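Side-chain contacts in methylocystis parvus OBBP MbnE (Methylocystis parvus OBBP, PDB 5ICQ), which probably binds methanobactin, the copper-chelating peptide of methanotrophs, in the periplasm as part of its transport machinery: residues Phe108-Leu113 with Leu193-Ala198; Asp153-Lys158 with Ile165-Val170; Ser273-Phe278 with Asp284-Thr289; Thr292-Gly297 with Met308-Leu313. All coordinates share one frame; numbering follows the deposited sequence.

Contact 1 of 4, residues Phe108-Leu113 with Leu193-Ala198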
# COMPACT_ATOMS: atom_id res chain seq x y z
N PHE A 108 9.27 -5.14 7.48
CA PHE A 108 10.11 -4.07 6.96
C PHE A 108 11.57 -4.30 7.37
O PHE A 108 12.02 -3.75 8.38
CB PHE A 108 9.61 -2.71 7.46
CG PHE A 108 10.13 -1.51 6.68
CD1 PHE A 108 10.98 -1.67 5.59
CD2 PHE A 108 9.76 -0.22 7.05
CE1 PHE A 108 11.44 -0.55 4.88
CE2 PHE A 108 10.22 0.89 6.35
CZ PHE A 108 11.07 0.73 5.26
N THR A 109 12.30 -5.13 6.61
CA THR A 109 13.70 -5.41 6.90
C THR A 109 14.50 -5.30 5.62
O THR A 109 14.05 -5.75 4.55
CB THR A 109 13.92 -6.81 7.52
OG1 THR A 109 13.16 -6.94 8.72
CG2 THR A 109 15.40 -7.03 7.87
N LEU A 110 15.69 -4.69 5.72
CA LEU A 110 16.55 -4.43 4.57
C LEU A 110 17.86 -5.19 4.72
O LEU A 110 18.37 -5.35 5.82
CB LEU A 110 16.86 -2.93 4.46
CG LEU A 110 15.62 -2.05 4.43
CD1 LEU A 110 16.05 -0.58 4.42
CD2 LEU A 110 14.77 -2.37 3.20
N TYR A 111 18.43 -5.62 3.59
CA TYR A 111 19.65 -6.39 3.54
C TYR A 111 20.60 -5.79 2.50
O TYR A 111 20.18 -4.98 1.69
CB TYR A 111 19.34 -7.86 3.22
CG TYR A 111 18.61 -8.52 4.39
CD1 TYR A 111 19.31 -8.96 5.51
CD2 TYR A 111 17.22 -8.67 4.37
CE1 TYR A 111 18.65 -9.56 6.59
CE2 TYR A 111 16.54 -9.26 5.45
CZ TYR A 111 17.27 -9.70 6.56
OH TYR A 111 16.61 -10.28 7.64
N PRO A 112 21.90 -6.12 2.57
CA PRO A 112 22.87 -5.40 1.73
C PRO A 112 22.58 -5.50 0.24
O PRO A 112 22.16 -6.55 -0.28
CB PRO A 112 24.21 -6.06 2.08
CG PRO A 112 24.02 -6.52 3.54
CD PRO A 112 22.56 -6.97 3.57
N LEU A 113 22.81 -4.39 -0.46
CA LEU A 113 22.80 -4.35 -1.91
C LEU A 113 23.99 -3.50 -2.33
O LEU A 113 25.14 -3.92 -2.15
CB LEU A 113 21.46 -3.81 -2.45
CG LEU A 113 21.21 -3.98 -3.96
CD1 LEU A 113 21.62 -5.39 -4.48
CD2 LEU A 113 19.75 -3.70 -4.32
N LEU A 193 13.58 7.05 9.33
CA LEU A 193 14.41 7.76 8.36
C LEU A 193 15.62 6.97 7.86
O LEU A 193 15.90 7.04 6.65
CB LEU A 193 14.84 9.12 8.95
CG LEU A 193 15.63 10.05 8.03
CD1 LEU A 193 14.87 10.29 6.75
CD2 LEU A 193 15.89 11.38 8.74
N PRO A 194 16.37 6.22 8.69
CA PRO A 194 17.49 5.45 8.13
C PRO A 194 17.08 4.42 7.09
O PRO A 194 17.84 4.18 6.14
CB PRO A 194 18.10 4.77 9.36
CG PRO A 194 17.74 5.67 10.49
CD PRO A 194 16.36 6.15 10.16
N LEU A 195 15.90 3.80 7.24
CA LEU A 195 15.44 2.83 6.26
C LEU A 195 14.97 3.51 4.98
O LEU A 195 15.15 2.98 3.89
CB LEU A 195 14.32 1.95 6.83
CG LEU A 195 14.70 0.88 7.86
CD1 LEU A 195 14.88 1.48 9.25
CD2 LEU A 195 13.67 -0.23 7.88
N ILE A 196 14.35 4.69 5.11
CA ILE A 196 13.98 5.48 3.94
C ILE A 196 15.23 5.87 3.15
O ILE A 196 15.25 5.79 1.92
CB ILE A 196 13.17 6.72 4.37
CG1 ILE A 196 11.79 6.30 4.88
CG2 ILE A 196 13.03 7.71 3.21
CD1 ILE A 196 11.08 7.39 5.65
N LEU A 197 16.29 6.30 3.85
CA LEU A 197 17.54 6.61 3.16
C LEU A 197 18.14 5.37 2.51
O LEU A 197 18.74 5.46 1.43
CB LEU A 197 18.54 7.22 4.14
CG LEU A 197 18.14 8.57 4.74
CD1 LEU A 197 19.09 8.97 5.88
CD2 LEU A 197 18.15 9.63 3.65
N ALA A 198 17.99 4.21 3.15
CA ALA A 198 18.55 2.98 2.63
C ALA A 198 17.88 2.49 1.36
O ALA A 198 18.49 1.72 0.61
CB ALA A 198 18.48 1.90 3.71

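Contact 2 of 4, residues Asp153-Lys158 with Ile165-Val170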
# COMPACT_ATOMS: atom_id res chain seq x y z
N ASP A 153 20.84 14.68 -3.06
CA ASP A 153 20.58 16.10 -3.32
C ASP A 153 19.50 16.30 -4.38
O ASP A 153 18.63 17.17 -4.23
CB ASP A 153 21.86 16.80 -3.76
CG ASP A 153 22.86 16.93 -2.64
OD1 ASP A 153 22.44 17.01 -1.46
OD2 ASP A 153 24.08 16.97 -2.94
N LEU A 154 19.56 15.52 -5.45
CA LEU A 154 18.59 15.66 -6.54
C LEU A 154 17.18 15.31 -6.07
O LEU A 154 16.22 16.02 -6.37
CB LEU A 154 18.99 14.77 -7.72
CG LEU A 154 17.99 14.66 -8.88
CD1 LEU A 154 17.80 16.02 -9.56
CD2 LEU A 154 18.48 13.63 -9.89
N LEU A 155 17.06 14.20 -5.35
CA LEU A 155 15.73 13.74 -4.94
C LEU A 155 15.17 14.60 -3.82
O LEU A 155 13.95 14.78 -3.73
CB LEU A 155 15.81 12.27 -4.52
CG LEU A 155 16.13 11.37 -5.70
CD1 LEU A 155 16.56 9.97 -5.24
CD2 LEU A 155 14.95 11.29 -6.65
N LYS A 156 16.04 15.13 -2.96
CA LYS A 156 15.59 16.08 -1.95
C LYS A 156 14.96 17.31 -2.59
O LYS A 156 13.97 17.85 -2.09
CB LYS A 156 16.75 16.49 -1.05
CG LYS A 156 16.34 17.48 0.03
CD LYS A 156 17.38 17.59 1.14
CE LYS A 156 18.52 18.49 0.75
NZ LYS A 156 19.11 19.15 1.95
N ALA A 157 15.52 17.76 -3.71
CA ALA A 157 15.00 18.94 -4.39
C ALA A 157 13.85 18.62 -5.33
O ALA A 157 12.93 19.43 -5.47
CB ALA A 157 16.13 19.64 -5.15
N LYS A 158 13.85 17.45 -5.98
CA LYS A 158 12.94 17.20 -7.09
C LYS A 158 12.13 15.92 -6.97
O LYS A 158 11.43 15.55 -7.93
CB LYS A 158 13.71 17.16 -8.42
CG LYS A 158 14.51 18.42 -8.74
CD LYS A 158 13.61 19.64 -8.78
CE LYS A 158 13.92 20.51 -9.98
NZ LYS A 158 15.30 21.08 -9.93
N ILE A 165 10.34 15.80 2.06
CA ILE A 165 10.25 16.14 3.48
C ILE A 165 11.19 15.26 4.29
O ILE A 165 11.89 15.74 5.19
CB ILE A 165 8.80 16.04 3.97
CG1 ILE A 165 7.92 17.06 3.25
CG2 ILE A 165 8.74 16.26 5.47
CD1 ILE A 165 6.47 17.00 3.68
N ALA A 166 11.22 13.96 3.99
CA ALA A 166 12.07 13.04 4.74
C ALA A 166 13.55 13.40 4.56
O ALA A 166 14.28 13.54 5.54
CB ALA A 166 11.81 11.60 4.30
N TYR A 167 14.00 13.52 3.30
CA TYR A 167 15.41 13.85 3.08
C TYR A 167 15.73 15.22 3.66
O TYR A 167 16.87 15.46 4.09
CB TYR A 167 15.77 13.80 1.59
CG TYR A 167 15.60 12.45 0.90
CD1 TYR A 167 15.15 11.33 1.59
CD2 TYR A 167 15.89 12.32 -0.45
CE1 TYR A 167 14.97 10.10 0.93
CE2 TYR A 167 15.71 11.11 -1.11
CZ TYR A 167 15.26 10.00 -0.42
OH TYR A 167 15.09 8.82 -1.10
N GLY A 168 14.75 16.13 3.69
CA GLY A 168 14.95 17.44 4.29
C GLY A 168 15.21 17.41 5.78
O GLY A 168 15.69 18.40 6.33
N LEU A 169 14.90 16.30 6.45
CA LEU A 169 15.15 16.20 7.88
C LEU A 169 16.62 15.91 8.19
O LEU A 169 17.05 16.15 9.32
CB LEU A 169 14.29 15.10 8.51
CG LEU A 169 12.77 15.25 8.47
CD1 LEU A 169 12.11 13.95 8.92
CD2 LEU A 169 12.34 16.40 9.37
N VAL A 170 17.38 15.41 7.21
CA VAL A 170 18.77 15.06 7.45
C VAL A 170 19.57 16.30 7.80
O VAL A 170 19.46 17.33 7.12
CB VAL A 170 19.35 14.34 6.22
CG1 VAL A 170 20.84 14.10 6.40
CG2 VAL A 170 18.62 13.03 5.98
O HOH W 1 18.64 17.50 4.38

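Contact 3 of 4, residues Ser273-Phe278 with Asp284-Thr289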
# COMPACT_ATOMS: atom_id res chain seq x y z
N SER A 273 -9.13 -6.07 -23.61
CA SER A 273 -8.09 -6.43 -24.57
C SER A 273 -6.88 -7.03 -23.86
O SER A 273 -6.20 -7.90 -24.43
CB SER A 273 -7.69 -5.22 -25.42
OG SER A 273 -7.35 -4.10 -24.60
N LEU A 274 -6.60 -6.58 -22.64
CA LEU A 274 -5.55 -7.21 -21.84
C LEU A 274 -5.89 -8.66 -21.54
O LEU A 274 -5.04 -9.55 -21.67
CB LEU A 274 -5.36 -6.41 -20.55
CG LEU A 274 -4.30 -6.85 -19.52
CD1 LEU A 274 -2.94 -7.06 -20.17
CD2 LEU A 274 -4.21 -5.84 -18.39
N PHE A 275 -7.15 -8.93 -21.17
CA PHE A 275 -7.58 -10.30 -20.90
C PHE A 275 -7.55 -11.15 -22.16
O PHE A 275 -7.14 -12.32 -22.12
CB PHE A 275 -8.99 -10.29 -20.29
CG PHE A 275 -9.46 -11.64 -19.80
CD1 PHE A 275 -8.63 -12.45 -19.04
CD2 PHE A 275 -10.75 -12.07 -20.06
CE1 PHE A 275 -9.07 -13.68 -18.57
CE2 PHE A 275 -11.20 -13.29 -19.59
CZ PHE A 275 -10.36 -14.10 -18.85
N GLU A 276 -7.98 -10.59 -23.31
CA GLU A 276 -7.95 -11.36 -24.55
C GLU A 276 -6.52 -11.75 -24.92
O GLU A 276 -6.28 -12.85 -25.42
CB GLU A 276 -8.60 -10.56 -25.68
CG GLU A 276 -10.11 -10.40 -25.56
CD GLU A 276 -10.85 -11.73 -25.44
OE1 GLU A 276 -10.46 -12.70 -26.12
OE2 GLU A 276 -11.81 -11.80 -24.65
N ALA A 277 -5.55 -10.85 -24.69
CA ALA A 277 -4.17 -11.20 -24.99
C ALA A 277 -3.69 -12.36 -24.13
O ALA A 277 -2.94 -13.22 -24.60
CB ALA A 277 -3.27 -9.98 -24.81
N PHE A 278 -4.11 -12.40 -22.86
CA PHE A 278 -3.78 -13.54 -22.01
C PHE A 278 -4.40 -14.82 -22.55
O PHE A 278 -3.73 -15.86 -22.66
CB PHE A 278 -4.25 -13.29 -20.58
CG PHE A 278 -3.96 -14.42 -19.65
CD1 PHE A 278 -2.67 -14.59 -19.15
CD2 PHE A 278 -4.95 -15.31 -19.27
CE1 PHE A 278 -2.39 -15.64 -18.29
CE2 PHE A 278 -4.67 -16.37 -18.41
CZ PHE A 278 -3.39 -16.53 -17.93
N ASP A 284 1.88 -13.72 -20.32
CA ASP A 284 2.20 -14.90 -19.53
C ASP A 284 1.58 -14.91 -18.13
O ASP A 284 1.59 -15.95 -17.47
CB ASP A 284 3.73 -15.03 -19.41
CG ASP A 284 4.38 -15.41 -20.74
OD1 ASP A 284 3.80 -16.25 -21.45
OD2 ASP A 284 5.46 -14.87 -21.06
N TYR A 285 1.02 -13.79 -17.67
CA TYR A 285 0.64 -13.62 -16.28
C TYR A 285 -0.39 -12.50 -16.18
O TYR A 285 -0.30 -11.51 -16.90
CB TYR A 285 1.87 -13.27 -15.41
CG TYR A 285 1.54 -13.00 -13.96
CD1 TYR A 285 1.16 -11.73 -13.53
CD2 TYR A 285 1.59 -14.03 -13.01
CE1 TYR A 285 0.83 -11.49 -12.21
CE2 TYR A 285 1.27 -13.79 -11.68
CZ TYR A 285 0.89 -12.52 -11.30
OH TYR A 285 0.56 -12.26 -9.99
N ARG A 286 -1.35 -12.66 -15.27
CA ARG A 286 -2.27 -11.56 -14.97
C ARG A 286 -2.77 -11.67 -13.54
O ARG A 286 -2.88 -12.77 -12.98
CB ARG A 286 -3.46 -11.53 -15.95
CG ARG A 286 -4.36 -12.75 -15.93
CD ARG A 286 -5.50 -12.62 -16.96
NE ARG A 286 -6.61 -11.82 -16.46
CZ ARG A 286 -6.87 -10.55 -16.79
NH1 ARG A 286 -6.09 -9.90 -17.65
NH2 ARG A 286 -7.92 -9.94 -16.26
N ASP A 287 -3.02 -10.51 -12.94
CA ASP A 287 -3.80 -10.38 -11.71
C ASP A 287 -5.25 -10.07 -12.07
O ASP A 287 -5.50 -9.17 -12.88
CB ASP A 287 -3.23 -9.26 -10.83
CG ASP A 287 -1.83 -9.54 -10.36
OD1 ASP A 287 -1.58 -10.66 -9.88
OD2 ASP A 287 -0.98 -8.63 -10.47
N GLU A 288 -6.19 -10.79 -11.47
CA GLU A 288 -7.60 -10.57 -11.71
C GLU A 288 -8.18 -9.70 -10.61
O GLU A 288 -8.02 -10.00 -9.43
CB GLU A 288 -8.37 -11.90 -11.78
CG GLU A 288 -9.79 -11.74 -12.24
CD GLU A 288 -9.86 -11.02 -13.56
OE1 GLU A 288 -10.28 -9.84 -13.58
OE2 GLU A 288 -9.45 -11.63 -14.56
N THR A 289 -8.86 -8.61 -11.00
CA THR A 289 -9.55 -7.75 -10.04
C THR A 289 -11.05 -7.65 -10.30
O THR A 289 -11.75 -7.00 -9.52
CB THR A 289 -8.94 -6.34 -10.03
OG1 THR A 289 -8.87 -5.85 -11.37
CG2 THR A 289 -7.54 -6.36 -9.44
O HOH W 2 -3.68 -10.24 -19.12

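Contact 4 of 4, residues Thr292-Gly297 with Met308-Leu313. With SO4 (sulfate ion), chain E.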
# COMPACT_ATOMS: atom_id res chain seq x y z
N THR A 292 -16.69 -10.38 -11.77
CA THR A 292 -17.43 -11.01 -12.87
C THR A 292 -16.52 -11.92 -13.69
O THR A 292 -16.89 -13.05 -14.02
CB THR A 292 -18.06 -9.94 -13.77
OG1 THR A 292 -18.88 -9.07 -12.97
CG2 THR A 292 -18.93 -10.59 -14.84
N ARG A 293 -15.33 -11.43 -14.04
CA ARG A 293 -14.44 -12.22 -14.87
C ARG A 293 -13.90 -13.42 -14.10
O ARG A 293 -13.87 -14.54 -14.62
CB ARG A 293 -13.29 -11.35 -15.38
CG ARG A 293 -12.65 -11.81 -16.66
CD ARG A 293 -12.12 -10.60 -17.41
NE ARG A 293 -11.41 -9.72 -16.51
CZ ARG A 293 -11.22 -8.42 -16.73
NH1 ARG A 293 -11.70 -7.85 -17.83
NH2 ARG A 293 -10.56 -7.70 -15.83
N TRP A 294 -13.50 -13.21 -12.85
CA TRP A 294 -13.05 -14.32 -12.01
C TRP A 294 -14.15 -15.36 -11.89
O TRP A 294 -13.89 -16.57 -11.99
CB TRP A 294 -12.64 -13.80 -10.63
CG TRP A 294 -11.88 -14.78 -9.76
CD1 TRP A 294 -12.28 -15.27 -8.55
CD2 TRP A 294 -10.59 -15.37 -10.03
NE1 TRP A 294 -11.31 -16.12 -8.04
CE2 TRP A 294 -10.27 -16.20 -8.93
CE3 TRP A 294 -9.67 -15.28 -11.08
CZ2 TRP A 294 -9.08 -16.93 -8.85
CZ3 TRP A 294 -8.48 -15.99 -11.01
CH2 TRP A 294 -8.20 -16.81 -9.90
N SER A 295 -15.40 -14.90 -11.74
CA SER A 295 -16.52 -15.82 -11.51
C SER A 295 -16.86 -16.63 -12.75
O SER A 295 -17.12 -17.83 -12.65
CB SER A 295 -17.74 -15.03 -11.03
OG SER A 295 -18.84 -15.90 -10.85
N THR A 296 -16.86 -16.01 -13.94
CA THR A 296 -17.36 -16.70 -15.13
C THR A 296 -16.46 -16.63 -16.36
O THR A 296 -16.80 -17.25 -17.37
CB THR A 296 -18.75 -16.16 -15.52
OG1 THR A 296 -18.65 -14.76 -15.83
CG2 THR A 296 -19.75 -16.36 -14.39
N GLY A 297 -15.35 -15.91 -16.32
CA GLY A 297 -14.57 -15.71 -17.52
C GLY A 297 -13.42 -16.67 -17.76
O GLY A 297 -12.74 -16.54 -18.79
N MET A 308 -2.51 -23.11 -19.36
CA MET A 308 -2.56 -22.01 -18.41
C MET A 308 -3.28 -22.49 -17.15
O MET A 308 -4.02 -23.48 -17.18
CB MET A 308 -3.27 -20.78 -19.00
CG MET A 308 -2.63 -20.28 -20.27
SD MET A 308 -3.58 -18.95 -21.01
CE MET A 308 -3.04 -19.04 -22.72
N ALA A 309 -3.07 -21.77 -16.05
CA ALA A 309 -3.67 -22.14 -14.77
C ALA A 309 -4.05 -20.89 -14.01
O ALA A 309 -3.44 -19.83 -14.18
CB ALA A 309 -2.69 -23.00 -13.94
N ARG A 310 -5.05 -20.99 -13.15
CA ARG A 310 -5.36 -19.89 -12.26
C ARG A 310 -5.29 -20.35 -10.81
O ARG A 310 -5.45 -21.54 -10.51
CB ARG A 310 -6.72 -19.29 -12.58
CG ARG A 310 -7.89 -20.20 -12.35
CD ARG A 310 -9.13 -19.35 -12.34
NE ARG A 310 -10.36 -20.12 -12.25
CZ ARG A 310 -11.54 -19.59 -11.94
NH1 ARG A 310 -11.64 -18.29 -11.68
NH2 ARG A 310 -12.61 -20.36 -11.90
N GLU A 311 -5.01 -19.41 -9.91
CA GLU A 311 -4.79 -19.73 -8.51
C GLU A 311 -5.25 -18.57 -7.65
O GLU A 311 -5.24 -17.41 -8.09
CB GLU A 311 -3.30 -19.95 -8.18
CG GLU A 311 -2.48 -20.74 -9.16
CD GLU A 311 -1.06 -20.93 -8.65
OE1 GLU A 311 -0.90 -21.61 -7.61
OE2 GLU A 311 -0.13 -20.36 -9.25
N SER A 312 -5.60 -18.87 -6.40
CA SER A 312 -5.80 -17.86 -5.37
C SER A 312 -4.69 -18.01 -4.34
O SER A 312 -4.46 -19.11 -3.84
CB SER A 312 -7.16 -18.01 -4.68
OG SER A 312 -8.22 -17.75 -5.58
N LEU A 313 -3.98 -16.92 -4.05
CA LEU A 313 -2.87 -16.96 -3.11
C LEU A 313 -3.11 -15.99 -1.96
O LEU A 313 -3.71 -14.93 -2.14
CB LEU A 313 -1.54 -16.63 -3.80
CG LEU A 313 -1.19 -17.43 -5.05
CD1 LEU A 313 0.13 -16.92 -5.64
CD2 LEU A 313 -1.08 -18.91 -4.73
S SO4 E . -11.75 -4.20 -16.05
O1 SO4 E . -10.62 -3.35 -16.40
O2 SO4 E . -12.94 -3.38 -15.86
O3 SO4 E . -11.99 -5.17 -17.11
O4 SO4 E . -11.44 -4.90 -14.80
O HOH W 3 -15.14 -19.43 -11.05

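Contact 1 of 4, residues Phe108-Leu113 with Leu193-Ala198
The CD2 methyl of L195 sits squarely over one face of the F108 ring. It lies 3.6 Å from the centroid of that ring and only 6° off the ring normal, which makes this a CH-pi contact. All six carbons of the F108 ring lie at nearly the same distance from L195 CD2, so the methyl is centred on the face and not slipped to its rim. The two side chains come from opposite directions. A second touch is made lower on the leucine, where L195 CB is 3.8 Å from F108 CZ. L110 adds to this from two residues further along. Its CD1 methyl lies 3.5 Å from A198 CB and 3.9 Å from L195 CB, and so spans one turn of the helix. The carbonyl oxygen of L195 also lies against L110 CD1, at 3.7 Å. The F108 ring is swung toward the helix because its CG lies opposite the backbone N (chi1 -163°). In L110 the extended end (chi2 176°) carries CD1 out to A198. With an alanine in place of F108, the L195 methyl would probably lose the face it rests on, and a gap would open beside the helix. No hydrogen bond joins the two segments, and all four touching residues are buried. L110 belongs to strand 109-120 of an antiparallel sheet, where its backbone pairs with L38 and that of T109 with S103. A198 is tied to M100 by a backbone bond. Behind the helix, I196 and L197 touch Y167 of helix 161-168.

Contact 2 of 4, residues Asp153-Lys158 with Ile165-Val170
K156 and Y167 meet in a helical hairpin, a pair of consecutive helices in which 145-158 is followed after a short turn by 161-168. The helices come close here: the CA atoms of K156 and Y167 are 5.5 Å apart. The tyrosine ring edge packs against L155, while the lysine end is bridged by water. The Y167 ring turns the edge that carries CD2 and CE2 toward helix 145-158. L155 CB lies near the ring plane, 3.6 Å from Y167 CE2. The backbone N of K156 lies at the same edge, 3.8 Å from Y167 CD2. The hydroxyl of Y167 is bonded to Q163, one helical turn back. F152 meets the Y167 ring from within the first helix, and M200 also touches the tyrosine. The lysine chain and the tyrosine slide past each other in opposite directions. K156 CB is 3.9 Å from Y167 CB. The K156 chain starts out extended, with CG opposite its backbone N (chi1 180°). This brings CD beside the backbone of Y167 and G168, 3.7 Å from Y167 O. The bend at chi3 (81°) then carries the ammonium group to a water 3.0 Å from K156 NZ. That water gives both of its protons away, to Y167 O at 2.7 Å and to V170 O at 2.9 Å.

Contact 3 of 4, residues Ser273-Phe278 with Asp284-Thr289
L274 reaches R286 first: its CG lies at the edge of the guanidinium, near the plane, 4.0 Å from R286 NH1. A water bridges L274 O and R286 NH1. It donates to L274 O and accepts from R286 NH1 at 2.8 Å. F275 comes next. Its CD1 stands over the centre of one guanidinium face and approaches R286 NE to 3.3 Å. The ring and guanidinium planes are 54° apart, so the two groups are tilted against each other and not stacked flat. One turn later, F278 receives the aliphatic part of the arginine. R286 CD lies over its face, offset toward the rim, 3.9 Å from the F278 ring centroid, in a CH-pi contact. The edge of the same ring meets the strand backbone, with F278 CE1 3.9 Å from Y285 N. The R286 chain bends at chi3 (-82°), which turns the guanidinium back from F278 toward F275. Its charge is met within the strand: R286 NH2 bonds E288 OE2 at 2.8 Å and a nearly straight 169°. Y298 OH bonds both R286 NE and E288 OE2. A leucine in place of R286 would probably leave E288 OE2 without its charged mate and take away the group that packs against F275 CD1. The contact packs helix 271-279 on strand 285-288, the edge of a three-stranded antiparallel sheet. R286 and E288 pair with A579 and W577 of strand 576-581. L274 and A277 touch F268 of strand 262-268.

Contact 4 of 4, residues Thr292-Gly297 with Met308-Leu313
Helix 292-296 and strand 308-313 run at 118° to each other, and their axes stay 11.7 Å apart at the closest point. The side chains of W294 and R310 bridge this distance. R310 extends from CG to NE and brings its guanidinium over one face of the indole. R310 CZ is 4.6 Å from the centroid of the six-membered ring of W294, almost on the ring normal, so this is a cation-pi contact. The guanidinium is not laid flat on the indole. Its plane is turned 68° from that of the ring, and NH1 dips closest, 3.5 Å from W294 CD2. The same NH1 donates to W294 O at 2.8 Å. The bond lies in the carbonyl plane, on a lone pair, but is bent at the hydrogen (145°). Further down the chain, R310 CD rests 3.6 Å from W294 CH2. The far end of the indole meets S312, whose OG lies near the ring plane, 3.5 Å from W294 CZ2. A water links R310 NH2 to S295 O. W577 stacks with W294, and Y298 meets it edge-to-face. On another side of the helix, R293 NH1 holds a sulfate, probably from the crystallisation liquor, through its O3 at 2.8 Å. R310 thus serves both the indole face and a carbonyl near the C-terminal end of the helix, where peptide dipoles would be likely to favour its positive charge.

Contacts 1 and 2 are neighbours. Helix 193-198 of contact 1 packs on helix 161-168 of contact 2, with L193 against A166. Contacts 3 and 4 form a second pair, with centres about 10 Å apart. Their strands are the two edges of one three-stranded sheet, and R293 joins them through a salt bridge to E288. The centres of contacts 2 and 4 are about 43 Å apart, on opposite sides of the chain's centre. Contacts 1 and 3 are buried, 2 and 4 partly so. Contact 1 is apolar in its side chains, with no hydrogen bond across it, whereas contact 3 buries an arginine against two phenylalanines. Contact 2 adds a lysine-water bridge, and contact 4 a direct arginine bond.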